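Local atomic coordinates of Alr4995 protein (Nostoc sp., PDB entry 6LRF), a protein that probably combines two activities, arginine dihydrolase and ornithine cyclodeaminase, in one chain, the first in a domain of the guanidino-group modifying enzyme family. Residues 10-15 and 36-41; 114-119 and 139-144; 225-230 and 243-248; 367-372 and 430-435. One frame throughout, in Å; residues are numbered along the deposited sequence.

Interaction 1 (10-15 and 36-41)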
loop_
_atom_site.group_PDB
_atom_site.type_symbol
_atom_site.label_atom_id
_atom_site.label_comp_id
_atom_site.label_asym_id
_atom_site.label_seq_id
_atom_site.Cartn_x
_atom_site.Cartn_y
_atom_site.Cartn_z
ATOM N N CYS B 10 34.417 18.457 -43.419
ATOM C CA CYS B 10 35.500 19.164 -42.770
ATOM C C CYS B 10 36.351 18.156 -42.024
ATOM O O CYS B 10 35.853 17.451 -41.132
ATOM C CB CYS B 10 34.967 20.242 -41.830
ATOM S SG CYS B 10 36.236 21.179 -40.973
ATOM N N PRO B 11 37.636 18.065 -42.408
ATOM C CA PRO B 11 38.564 17.078 -41.850
ATOM C C PRO B 11 38.801 17.273 -40.348
ATOM O O PRO B 11 38.738 18.397 -39.842
ATOM C CB PRO B 11 39.847 17.310 -42.663
ATOM C CG PRO B 11 39.747 18.715 -43.137
ATOM C CD PRO B 11 38.286 18.930 -43.406
ATOM N N PRO B 12 39.064 16.166 -39.636
ATOM C CA PRO B 12 39.196 16.150 -38.174
ATOM C C PRO B 12 40.534 16.649 -37.640
ATOM O O PRO B 12 40.980 16.125 -36.619
ATOM C CB PRO B 12 39.022 14.666 -37.834
ATOM C CG PRO B 12 39.481 13.953 -39.046
ATOM C CD PRO B 12 39.079 14.803 -40.204
ATOM N N ASP B 13 41.144 17.641 -38.289
ATOM C CA ASP B 13 42.487 18.112 -37.920
ATOM C C ASP B 13 42.574 18.590 -36.462
ATOM O O ASP B 13 43.623 18.462 -35.825
ATOM C CB ASP B 13 42.942 19.241 -38.859
ATOM C CG ASP B 13 43.323 18.741 -40.260
ATOM O OD1 ASP B 13 43.005 17.581 -40.607
ATOM O OD2 ASP B 13 43.939 19.522 -41.022
ATOM N N HIS B 14 41.478 19.133 -35.937
ATOM C CA HIS B 14 41.446 19.609 -34.552
ATOM C C HIS B 14 40.207 19.106 -33.818
ATOM O O HIS B 14 39.631 19.798 -32.979
ATOM C CB HIS B 14 41.509 21.133 -34.516
ATOM C CG HIS B 14 42.618 21.703 -35.344
ATOM N ND1 HIS B 14 42.407 22.639 -36.334
ATOM C CD2 HIS B 14 43.950 21.453 -35.339
ATOM C CE1 HIS B 14 43.561 22.948 -36.898
ATOM N NE2 HIS B 14 44.512 22.241 -36.315
ATOM N N TYR B 15 39.799 17.888 -34.142
ATOM C CA TYR B 15 38.648 17.298 -33.495
ATOM C C TYR B 15 39.061 16.752 -32.140
ATOM O O TYR B 15 40.171 16.242 -31.966
ATOM C CB TYR B 15 38.036 16.200 -34.366
ATOM C CG TYR B 15 36.935 15.399 -33.693
ATOM C CD1 TYR B 15 35.673 15.950 -33.476
ATOM C CD2 TYR B 15 37.155 14.084 -33.289
ATOM C CE1 TYR B 15 34.664 15.213 -32.864
ATOM C CE2 TYR B 15 36.152 13.339 -32.682
ATOM C CZ TYR B 15 34.910 13.908 -32.470
ATOM O OH TYR B 15 33.916 13.163 -31.868
ATOM N N ARG B 36 42.382 7.638 -34.794
ATOM C CA ARG B 36 41.281 6.758 -35.182
ATOM C C ARG B 36 40.144 7.585 -35.803
ATOM O O ARG B 36 39.410 7.105 -36.676
ATOM C CB ARG B 36 40.770 5.950 -33.983
ATOM C CG ARG B 36 39.908 4.757 -34.377
ATOM C CD ARG B 36 39.290 4.065 -33.164
ATOM N NE ARG B 36 40.285 3.369 -32.349
ATOM C CZ ARG B 36 40.635 3.729 -31.115
ATOM N NH1 ARG B 36 40.068 4.781 -30.538
ATOM N NH2 ARG B 36 41.548 3.028 -30.452
ATOM N N ALA B 37 40.014 8.828 -35.344
ATOM C CA ALA B 37 39.038 9.766 -35.893
ATOM C C ALA B 37 39.389 10.113 -37.337
ATOM O O ALA B 37 38.520 10.101 -38.220
ATOM C CB ALA B 37 38.969 11.030 -35.039
ATOM N N VAL B 38 40.667 10.415 -37.565
ATOM C CA VAL B 38 41.181 10.657 -38.910
ATOM C C VAL B 38 40.920 9.452 -39.799
ATOM O O VAL B 38 40.449 9.581 -40.926
ATOM C CB VAL B 38 42.692 10.960 -38.896
ATOM C CG1 VAL B 38 43.248 10.993 -40.316
ATOM C CG2 VAL B 38 42.962 12.274 -38.184
ATOM N N GLU B 39 41.212 8.274 -39.268
ATOM C CA GLU B 39 41.072 7.044 -40.026
ATOM C C GLU B 39 39.623 6.762 -40.404
ATOM O O GLU B 39 39.339 6.365 -41.534
ATOM C CB GLU B 39 41.645 5.875 -39.224
ATOM C CG GLU B 39 41.536 4.525 -39.904
ATOM C CD GLU B 39 42.549 3.531 -39.368
ATOM O OE1 GLU B 39 42.810 3.547 -38.142
ATOM O OE2 GLU B 39 43.087 2.738 -40.172
ATOM N N GLN B 40 38.710 6.957 -39.456
ATOM C CA GLN B 40 37.287 6.709 -39.699
ATOM C C GLN B 40 36.694 7.773 -40.627
ATOM O O GLN B 40 35.912 7.452 -41.532
ATOM C CB GLN B 40 36.508 6.670 -38.382
ATOM C CG GLN B 40 36.788 5.463 -37.500
ATOM C CD GLN B 40 36.074 5.562 -36.154
ATOM O OE1 GLN B 40 35.605 6.630 -35.773
ATOM N NE2 GLN B 40 35.994 4.449 -35.433
ATOM N N TRP B 41 37.073 9.030 -40.391
ATOM C CA TRP B 41 36.655 10.139 -41.242
ATOM C C TRP B 41 37.051 9.889 -42.691
ATOM O O TRP B 41 36.225 10.024 -43.600
ATOM C CB TRP B 41 37.260 11.461 -40.759
ATOM C CG TRP B 41 36.701 12.663 -41.477
ATOM C CD1 TRP B 41 35.622 13.411 -41.102
ATOM C CD2 TRP B 41 37.185 13.242 -42.694
ATOM N NE1 TRP B 41 35.406 14.423 -42.007
ATOM C CE2 TRP B 41 36.353 14.345 -42.993
ATOM C CE3 TRP B 41 38.240 12.937 -43.565
ATOM C CZ2 TRP B 41 36.543 15.145 -44.124
ATOM C CZ3 TRP B 41 38.428 13.736 -44.692
ATOM C CH2 TRP B 41 37.582 14.827 -44.958
HETATM O O HOH W 1 32.872 16.321 -41.990
#

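Interaction 2 (114-119 and 139-144)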
loop_
_atom_site.group_PDB
_atom_site.type_symbol
_atom_site.label_atom_id
_atom_site.label_comp_id
_atom_site.label_asym_id
_atom_site.label_seq_id
_atom_site.Cartn_x
_atom_site.Cartn_y
_atom_site.Cartn_z
ATOM N N ASP B 114 19.263 35.813 -31.108
ATOM C CA ASP B 114 18.697 35.072 -29.982
ATOM C C ASP B 114 17.673 34.033 -30.449
ATOM O O ASP B 114 16.801 33.614 -29.688
ATOM C CB ASP B 114 18.042 36.030 -28.990
ATOM C CG ASP B 114 16.784 36.657 -29.550
ATOM O OD1 ASP B 114 16.760 36.929 -30.774
ATOM O OD2 ASP B 114 15.825 36.875 -28.777
ATOM N N LEU B 115 17.776 33.623 -31.708
ATOM C CA LEU B 115 16.835 32.665 -32.270
ATOM C C LEU B 115 17.594 31.488 -32.866
ATOM O O LEU B 115 17.869 31.463 -34.064
ATOM C CB LEU B 115 15.965 33.336 -33.321
ATOM C CG LEU B 115 14.710 32.598 -33.760
ATOM C CD1 LEU B 115 13.910 32.249 -32.525
ATOM C CD2 LEU B 115 13.898 33.507 -34.683
ATOM N N PRO B 116 17.949 30.516 -32.025
ATOM C CA PRO B 116 18.796 29.410 -32.482
ATOM C C PRO B 116 18.153 28.507 -33.537
ATOM O O PRO B 116 16.941 28.272 -33.551
ATOM C CB PRO B 116 19.088 28.621 -31.188
ATOM C CG PRO B 116 18.154 29.155 -30.161
ATOM C CD PRO B 116 17.815 30.550 -30.557
ATOM N N PHE B 117 19.002 28.021 -34.434
ATOM C CA PHE B 117 18.604 27.115 -35.509
ATOM C C PHE B 117 19.848 26.404 -35.978
ATOM O O PHE B 117 20.843 27.062 -36.277
ATOM C CB PHE B 117 17.967 27.867 -36.663
ATOM C CG PHE B 117 17.855 27.057 -37.918
ATOM C CD1 PHE B 117 16.893 26.070 -38.032
ATOM C CD2 PHE B 117 18.717 27.283 -38.985
ATOM C CE1 PHE B 117 16.782 25.321 -39.188
ATOM C CE2 PHE B 117 18.618 26.536 -40.149
ATOM C CZ PHE B 117 17.644 25.552 -40.253
ATOM N N GLU B 118 19.832 25.078 -36.049
ATOM C CA GLU B 118 21.101 24.392 -36.276
ATOM C C GLU B 118 21.182 23.616 -37.588
ATOM O O GLU B 118 21.772 22.533 -37.661
ATOM C CB GLU B 118 21.412 23.504 -35.070
ATOM C CG GLU B 118 21.612 24.397 -33.829
ATOM C CD GLU B 118 22.338 23.723 -32.673
ATOM O OE1 GLU B 118 22.513 22.485 -32.701
ATOM O OE2 GLU B 118 22.727 24.447 -31.729
ATOM N N GLY B 119 20.619 24.208 -38.638
ATOM C CA GLY B 119 20.927 23.794 -40.000
ATOM C C GLY B 119 20.256 22.524 -40.466
ATOM O O GLY B 119 19.164 22.172 -40.002
ATOM N N ARG B 139 17.470 22.199 -29.725
ATOM C CA ARG B 139 18.452 23.091 -30.323
ATOM C C ARG B 139 17.772 24.219 -31.094
ATOM O O ARG B 139 17.857 25.385 -30.701
ATOM C CB ARG B 139 19.402 22.297 -31.223
ATOM C CG ARG B 139 20.364 21.391 -30.433
ATOM C CD ARG B 139 21.257 22.195 -29.467
ATOM N NE ARG B 139 22.243 21.335 -28.812
ATOM C CZ ARG B 139 23.396 20.943 -29.359
ATOM N NH1 ARG B 139 23.737 21.338 -30.584
ATOM N NH2 ARG B 139 24.213 20.151 -28.679
ATOM N N SER B 140 17.078 23.879 -32.173
ATOM C CA SER B 140 16.363 24.889 -32.936
ATOM C C SER B 140 15.040 25.275 -32.289
ATOM O O SER B 140 14.290 24.421 -31.847
ATOM C CB SER B 140 16.112 24.393 -34.359
ATOM O OG SER B 140 17.331 23.961 -34.941
ATOM N N GLU B 141 14.762 26.569 -32.280
ATOM C CA GLU B 141 13.517 27.130 -31.774
ATOM C C GLU B 141 12.383 27.014 -32.770
ATOM O O GLU B 141 12.574 27.153 -33.986
ATOM C CB GLU B 141 13.710 28.603 -31.424
ATOM C CG GLU B 141 14.528 28.839 -30.181
ATOM C CD GLU B 141 13.710 28.724 -28.898
ATOM O OE1 GLU B 141 12.459 28.799 -28.963
ATOM O OE2 GLU B 141 14.330 28.567 -27.824
ATOM N N LEU B 142 11.197 26.780 -32.235
ATOM C CA LEU B 142 9.976 26.688 -33.017
ATOM C C LEU B 142 9.782 27.935 -33.873
ATOM O O LEU B 142 9.365 27.856 -35.041
ATOM C CB LEU B 142 8.781 26.480 -32.076
ATOM C CG LEU B 142 7.404 26.436 -32.735
ATOM C CD1 LEU B 142 7.361 25.334 -33.791
ATOM C CD2 LEU B 142 6.328 26.219 -31.650
ATOM N N ASP B 143 10.125 29.086 -33.307
ATOM C CA ASP B 143 9.974 30.352 -34.019
ATOM C C ASP B 143 10.926 30.546 -35.231
ATOM O O ASP B 143 10.746 31.480 -36.008
ATOM C CB ASP B 143 10.161 31.502 -33.040
ATOM C CG ASP B 143 8.923 31.755 -32.194
ATOM O OD1 ASP B 143 7.858 31.176 -32.507
ATOM O OD2 ASP B 143 9.016 32.546 -31.224
ATOM N N SER B 144 11.932 29.696 -35.391
ATOM C CA SER B 144 12.781 29.802 -36.579
ATOM C C SER B 144 12.081 29.257 -37.829
ATOM O O SER B 144 12.457 29.586 -38.957
ATOM C CB SER B 144 14.115 29.076 -36.372
ATOM O OG SER B 144 13.942 27.661 -36.299
#

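Interaction 3 (225-230 and 243-248)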
loop_
_atom_site.group_PDB
_atom_site.type_symbol
_atom_site.label_atom_id
_atom_site.label_comp_id
_atom_site.label_asym_id
_atom_site.label_seq_id
_atom_site.Cartn_x
_atom_site.Cartn_y
_atom_site.Cartn_z
ATOM N N SER B 225 20.597 5.518 -54.564
ATOM C CA SER B 225 20.236 4.215 -54.020
ATOM C C SER B 225 21.257 3.712 -53.025
ATOM O O SER B 225 21.118 2.619 -52.492
ATOM C CB SER B 225 20.037 3.202 -55.146
ATOM O OG SER B 225 18.779 3.422 -55.761
ATOM N N ILE B 226 22.276 4.523 -52.767
ATOM C CA ILE B 226 23.254 4.194 -51.741
ATOM C C ILE B 226 22.851 4.819 -50.407
ATOM O O ILE B 226 22.391 5.966 -50.364
ATOM C CB ILE B 226 24.661 4.687 -52.107
ATOM C CG1 ILE B 226 24.984 4.355 -53.566
ATOM C CG2 ILE B 226 25.690 4.133 -51.136
ATOM C CD1 ILE B 226 24.715 2.929 -53.967
ATOM N N VAL B 227 23.005 4.060 -49.325
ATOM C CA VAL B 227 22.889 4.628 -47.990
ATOM C C VAL B 227 24.124 4.275 -47.176
ATOM O O VAL B 227 24.432 3.104 -46.959
ATOM C CB VAL B 227 21.603 4.163 -47.262
ATOM C CG1 VAL B 227 20.402 4.898 -47.830
ATOM C CG2 VAL B 227 21.410 2.650 -47.371
ATOM N N ILE B 228 24.853 5.305 -46.764
ATOM C CA ILE B 228 26.057 5.131 -45.966
ATOM C C ILE B 228 25.752 5.451 -44.513
ATOM O O ILE B 228 25.022 6.404 -44.217
ATOM C CB ILE B 228 27.198 6.035 -46.447
ATOM C CG1 ILE B 228 27.411 5.872 -47.953
ATOM C CG2 ILE B 228 28.477 5.729 -45.688
ATOM C CD1 ILE B 228 28.240 6.989 -48.573
HETATM N N MSE B 229 26.321 4.666 -43.606
HETATM C CA MSE B 229 26.047 4.844 -42.189
HETATM C C MSE B 229 27.052 4.135 -41.311
HETATM O O MSE B 229 27.932 3.432 -41.801
HETATM C CB MSE B 229 24.649 4.333 -41.868
HETATM C CG MSE B 229 24.310 3.041 -42.598
HETATM SE SE MSE B 229 22.658 2.312 -41.893
HETATM C CE MSE B 229 23.176 2.321 -40.012
ATOM N N ASN B 230 26.888 4.304 -40.004
ATOM C CA ASN B 230 27.789 3.709 -39.031
ATOM C C ASN B 230 27.682 2.181 -38.982
ATOM O O ASN B 230 28.613 1.477 -39.383
ATOM C CB ASN B 230 27.519 4.290 -37.645
ATOM C CG ASN B 230 28.388 3.659 -36.575
ATOM O OD1 ASN B 230 29.575 3.404 -36.791
ATOM N ND2 ASN B 230 27.794 3.381 -35.420
ATOM N N VAL B 243 13.701 -2.916 -50.272
ATOM C CA VAL B 243 13.090 -1.978 -51.220
ATOM C C VAL B 243 14.119 -1.356 -52.165
ATOM O O VAL B 243 13.855 -0.330 -52.791
ATOM C CB VAL B 243 12.312 -0.835 -50.505
ATOM C CG1 VAL B 243 11.138 -1.401 -49.708
ATOM C CG2 VAL B 243 13.240 0.004 -49.619
ATOM N N GLY B 244 15.291 -1.974 -52.267
ATOM C CA GLY B 244 16.247 -1.609 -53.298
ATOM C C GLY B 244 17.370 -0.644 -52.949
ATOM O O GLY B 244 18.058 -0.169 -53.847
ATOM N N PHE B 245 17.560 -0.345 -51.666
ATOM C CA PHE B 245 18.702 0.463 -51.232
ATOM C C PHE B 245 19.939 -0.410 -51.016
ATOM O O PHE B 245 19.834 -1.511 -50.477
ATOM C CB PHE B 245 18.394 1.213 -49.933
ATOM C CG PHE B 245 17.436 2.351 -50.094
ATOM C CD1 PHE B 245 17.828 3.518 -50.735
ATOM C CD2 PHE B 245 16.150 2.268 -49.583
ATOM C CE1 PHE B 245 16.946 4.581 -50.878
ATOM C CE2 PHE B 245 15.263 3.325 -49.718
ATOM C CZ PHE B 245 15.663 4.485 -50.370
ATOM N N GLN B 246 21.108 0.086 -51.418
ATOM C CA GLN B 246 22.359 -0.609 -51.131
ATOM C C GLN B 246 23.007 0.002 -49.897
ATOM O O GLN B 246 23.289 1.204 -49.853
ATOM C CB GLN B 246 23.327 -0.559 -52.325
ATOM C CG GLN B 246 24.783 -0.701 -51.896
ATOM C CD GLN B 246 25.786 -0.745 -53.047
ATOM O OE1 GLN B 246 25.665 -0.014 -54.037
ATOM N NE2 GLN B 246 26.806 -1.590 -52.900
ATOM N N VAL B 247 23.245 -0.839 -48.895
ATOM C CA VAL B 247 23.749 -0.366 -47.613
ATOM C C VAL B 247 25.262 -0.470 -47.476
ATOM O O VAL B 247 25.816 -1.565 -47.440
ATOM C CB VAL B 247 23.114 -1.137 -46.448
ATOM C CG1 VAL B 247 23.760 -0.721 -45.131
ATOM C CG2 VAL B 247 21.599 -0.915 -46.425
ATOM N N LEU B 248 25.918 0.684 -47.391
ATOM C CA LEU B 248 27.349 0.766 -47.107
ATOM C C LEU B 248 27.573 1.148 -45.648
ATOM O O LEU B 248 27.057 2.163 -45.179
ATOM C CB LEU B 248 28.028 1.796 -48.018
ATOM C CG LEU B 248 28.519 1.430 -49.422
ATOM C CD1 LEU B 248 27.540 0.552 -50.167
ATOM C CD2 LEU B 248 28.794 2.688 -50.222
#

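Interaction 4 (367-372 and 430-435)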
loop_
_atom_site.group_PDB
_atom_site.type_symbol
_atom_site.label_atom_id
_atom_site.label_comp_id
_atom_site.label_asym_id
_atom_site.label_seq_id
_atom_site.Cartn_x
_atom_site.Cartn_y
_atom_site.Cartn_z
ATOM N N LEU B 367 -19.293 29.927 -33.771
ATOM C CA LEU B 367 -20.394 29.016 -33.536
ATOM C C LEU B 367 -20.616 28.108 -34.733
ATOM O O LEU B 367 -20.530 28.558 -35.879
ATOM C CB LEU B 367 -21.671 29.799 -33.244
ATOM C CG LEU B 367 -21.648 30.808 -32.103
ATOM C CD1 LEU B 367 -22.960 31.586 -32.101
ATOM C CD2 LEU B 367 -21.457 30.099 -30.765
ATOM N N GLU B 368 -20.891 26.830 -34.471
ATOM C CA GLU B 368 -21.290 25.894 -35.519
ATOM C C GLU B 368 -22.546 25.139 -35.081
ATOM O O GLU B 368 -22.724 24.860 -33.895
ATOM C CB GLU B 368 -20.154 24.917 -35.841
ATOM C CG GLU B 368 -18.993 25.540 -36.597
ATOM C CD GLU B 368 -19.416 26.130 -37.936
ATOM O OE1 GLU B 368 -20.345 25.574 -38.562
ATOM O OE2 GLU B 368 -18.829 27.152 -38.366
ATOM N N PRO B 369 -23.432 24.811 -36.032
ATOM C CA PRO B 369 -24.678 24.168 -35.604
ATOM C C PRO B 369 -24.523 22.681 -35.337
ATOM O O PRO B 369 -23.763 22.011 -36.009
ATOM C CB PRO B 369 -25.612 24.397 -36.791
ATOM C CG PRO B 369 -24.687 24.434 -37.980
ATOM C CD PRO B 369 -23.440 25.135 -37.474
ATOM N N VAL B 370 -25.234 22.182 -34.331
ATOM C CA VAL B 370 -25.447 20.753 -34.174
ATOM C C VAL B 370 -26.294 20.260 -35.354
ATOM O O VAL B 370 -27.321 20.870 -35.665
ATOM C CB VAL B 370 -26.165 20.439 -32.830
ATOM C CG1 VAL B 370 -26.515 18.970 -32.734
ATOM C CG2 VAL B 370 -25.319 20.875 -31.657
ATOM N N ILE B 371 -25.884 19.178 -36.016
ATOM C CA ILE B 371 -26.692 18.657 -37.121
ATOM C C ILE B 371 -27.288 17.276 -36.831
ATOM O O ILE B 371 -28.258 16.865 -37.455
ATOM C CB ILE B 371 -25.893 18.582 -38.440
ATOM C CG1 ILE B 371 -24.609 17.771 -38.268
ATOM C CG2 ILE B 371 -25.598 19.990 -38.986
ATOM C CD1 ILE B 371 -23.671 17.927 -39.427
ATOM N N GLN B 372 -26.710 16.573 -35.869
ATOM C CA GLN B 372 -27.135 15.223 -35.508
ATOM C C GLN B 372 -27.352 15.182 -33.995
ATOM O O GLN B 372 -26.429 15.506 -33.241
ATOM C CB GLN B 372 -26.068 14.220 -35.957
ATOM C CG GLN B 372 -26.344 12.780 -35.664
ATOM C CD GLN B 372 -25.230 11.882 -36.180
ATOM O OE1 GLN B 372 -24.330 12.331 -36.904
ATOM N NE2 GLN B 372 -25.276 10.604 -35.800
ATOM N N GLY B 430 -29.774 21.713 -34.634
ATOM C CA GLY B 430 -30.167 23.103 -34.719
ATOM C C GLY B 430 -29.485 24.003 -33.710
ATOM O O GLY B 430 -29.345 25.205 -33.941
ATOM N N GLU B 431 -29.057 23.445 -32.581
ATOM C CA GLU B 431 -28.401 24.274 -31.568
ATOM C C GLU B 431 -27.044 24.764 -32.065
ATOM O O GLU B 431 -26.333 24.045 -32.772
ATOM C CB GLU B 431 -28.232 23.513 -30.249
ATOM C CG GLU B 431 -29.537 23.184 -29.547
ATOM C CD GLU B 431 -29.331 22.718 -28.103
ATOM O OE1 GLU B 431 -29.038 21.514 -27.896
ATOM O OE2 GLU B 431 -29.480 23.548 -27.177
ATOM N N GLN B 432 -26.703 25.994 -31.701
ATOM C CA GLN B 432 -25.396 26.568 -32.003
ATOM C C GLN B 432 -24.405 26.257 -30.879
ATOM O O GLN B 432 -24.685 26.495 -29.708
ATOM C CB GLN B 432 -25.507 28.080 -32.202
ATOM C CG GLN B 432 -26.334 28.480 -33.414
ATOM C CD GLN B 432 -25.660 28.109 -34.717
ATOM O OE1 GLN B 432 -24.455 28.312 -34.887
ATOM N NE2 GLN B 432 -26.435 27.557 -35.650
ATOM N N VAL B 433 -23.248 25.731 -31.251
ATOM C CA VAL B 433 -22.262 25.297 -30.288
ATOM C C VAL B 433 -20.912 25.984 -30.544
ATOM O O VAL B 433 -20.465 26.088 -31.681
ATOM C CB VAL B 433 -22.117 23.749 -30.324
ATOM C CG1 VAL B 433 -20.841 23.303 -29.636
ATOM C CG2 VAL B 433 -23.349 23.091 -29.662
ATOM N N ILE B 434 -20.284 26.471 -29.474
ATOM C CA ILE B 434 -18.964 27.084 -29.552
ATOM C C ILE B 434 -17.899 26.095 -30.007
ATOM O O ILE B 434 -17.781 24.980 -29.464
ATOM C CB ILE B 434 -18.581 27.687 -28.189
ATOM C CG1 ILE B 434 -19.581 28.792 -27.858
ATOM C CG2 ILE B 434 -17.140 28.206 -28.195
ATOM C CD1 ILE B 434 -19.276 29.520 -26.631
ATOM N N VAL B 435 -17.155 26.498 -31.039
ATOM C CA VAL B 435 -16.017 25.737 -31.557
ATOM C C VAL B 435 -14.803 26.648 -31.485
ATOM O O VAL B 435 -14.949 27.854 -31.259
ATOM C CB VAL B 435 -16.215 25.257 -33.007
ATOM C CG1 VAL B 435 -17.430 24.340 -33.114
ATOM C CG2 VAL B 435 -16.354 26.452 -33.944
HETATM O O HOH W 2 -23.030 28.720 -37.126
#

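Interaction 1 (10-15 and 36-41)
Pro12 and Pro11 lie against one face of the Trp41 indole, a double CH-pi contact that packs the loop after strand 6-9 onto helix 34-49 in the domain of the guanidino-group modifying enzyme family. The two prolines divide the bicyclic ring between them: Pro12 CD sits 3.6 Å from the centroid of the five-membered ring of Trp41, and Pro11 CA lies 3.8 Å from that of the six-membered ring. What brings the indole to the loop is the first torsion of Trp41, with CG anti to the backbone N (chi1 -172°). Beyond the ring, Pro12 CG rests on the helix itself, 3.7 Å from Val38 CA. One turn before Trp41, Ala37 CB meets Tyr15 CD2 at 4.0 Å, while the hydroxyl of Tyr15 is bonded to the backbone oxygen of Glu254. Helix 253-256 closes over the same group, Phe255 touching Pro12, Ala37 and Trp41. A leucine in place of Trp41 would probably leave both prolines without a flat surface to lie on and the bridging water without its indole donor. That water lies at the edge of the ring, in its plane, and accepts from Trp41 NE1 at 3.2 Å and from Cys10 N at 3.0 Å.

Interaction 2 (114-119 and 139-144)
Glu118 lays its carboxylate along the aliphatic part of Arg139, with OE1 3.3 Å from Arg139 CG, and the two chains end in a salt bridge. Arg139 bends at chi2 (-60°), which helps carry its guanidinium round to the acid; NH1 then reaches the syn lone pair of Glu118 OE1 at 2.7 Å, the acceptor lying near the guanidinium plane. The carboxylate and guanidinium planes are turned 71° apart, and NH1 alone makes the bond. His168 also binds OE1, and the backbone N of Leu86 is hydrogen-bonded to OE2. An alanine in place of Arg139 would probably strip this buried carboxylate of its positive partner and open a gap beside it. Ser140 OG accepts from Glu118 N at 3.0 Å and also bonds Asp122. Glu141 N gives a nearly straight bond (172°) to Pro116 O, while Glu141 CG packs 3.6 Å from Pro116 CG. Leu115 CD1 lies 3.8 Å from Glu141 CB. Asp143 bonds Ser336 and forms a salt bridge with Arg325 of the second subunit. Glu141 O accepts from both Ser144 N and Ser144 OG in a beta turn leading into helix 145-152, where two loops of the guanidino-group modifying enzyme domain meet.

Interaction 3 (225-230 and 243-248)
Ser225 O and Gln246 N begin the pairing of two parallel strands, 226-229 and 246-249, the outer members of a beta-alpha-beta unit whose connection is helix 234-242. Four backbone hydrogen bonds join them: Gln246 N to Ser225 O, Val227 N to Gln246 O, Leu248 N to Val227 O and Met229 N to Leu248 O. Val227 thus donates to and accepts from the same neighbouring strand, on either side of Val247. The carbonyls take weaker CA-H...O contacts too, the shortest from Ile228 CA to Leu248 O at 3.2 Å.

Apolar contacts occupy both faces of the sheet. On the face of Ile226 and Ile228, Leu248 leans between the two isoleucines: its CD2 comes 3.5 Å from Ile226 CG2, and its CB is 4.1 Å from Ile228 CG1. Helix 34-49 packs over Ile228 and Leu248 through Ile47. On the other face Val227 CG2 meets Val247 CG2 at 3.7 Å, and Val227 CG1 approaches Phe245 CD1 at 4.1 Å. Leu240 of helix 234-242 touches both Phe245 and Val247.

A mixed contact lies at the more exposed end. Gln246 runs beside Ile226; with CG anti to the backbone N (chi1 155°) and the chain extended, its OE1 reaches Ile226 CD1.

Just before the second strand, Gly244, at positive phi, is the C-prime residue of the Schellman motif that ends helix 234-242. The chemistry of the contact implies a division of labour: peptide groups fix the register, and apolar side chains pack the strand pair against a helix on each face.

Interaction 4 (367-372 and 430-435)
Leu367, Val370 and Gln432 carry much of this antiparallel contact between strands 366-369 and 432-435. Leu367 reaches across its non-hydrogen-bonded pair: CD2 lies 3.7 Å from Ile434 CG1, the side chains meeting at a slant, and Ile410 of strand 407-413 touches the leucine as well. Its CB is also approached by the amide of Gln432.

Gln432 curls back over the neighbouring strand. Its CG stands beside the backbone N (chi1 -65°) and the chain bends again at chi2 (-68°), which folds the amide back over residues 367-369. NE2 comes to rest 3.5 Å from Pro369 CB, while OE1 accepts from a water at 2.7 Å. The same water donates to Leu367 O, so a bridge of solvent joins this side chain to the edge strand's backbone.

Val370 holds the far end, where the chain has left the strand. Its N gives a straight bond of 2.7 Å to Glu431 O, and its O receives Gly430 N at 2.8 Å with an N-H...O angle of 178°. On the strand side, Val370 CG2 packs 3.6 Å from Val433 CG2, on the face that carries Glu368, whose CG lies against Val435 CG2. The carboxylate of Glu431 is turned to Lys422 in a salt bridge.

Glu368 and Val433 complete the pairing with two reciprocal backbone bonds, the mark of a hydrogen-bonded antiparallel pair. Strand 366-369 is outermost within this chain, and 432-435 joins it to 407-413; the arrangement is that of an edge-strand pairing in a mixed, largely antiparallel sheet.

Interactions 1 and 2 are buried and tie loops into place, the first by prolines on an indole, the second by a salt bridge and polar bonds, with residues of both segments also meeting the second subunit. Interactions 3 and 4 are partly buried strand pairs, parallel in one and antiparallel in the other, and rest mainly on backbone bonds, so the chemistry differs with the place in the fold. Interactions 1 and 3 share helix 34-49, which receives the loop in one and covers a sheet face in the other; their nearest atoms are about 7 Å apart. Interaction 4 stands in a separate sheet, its centre about 64 Å from that of interaction 1.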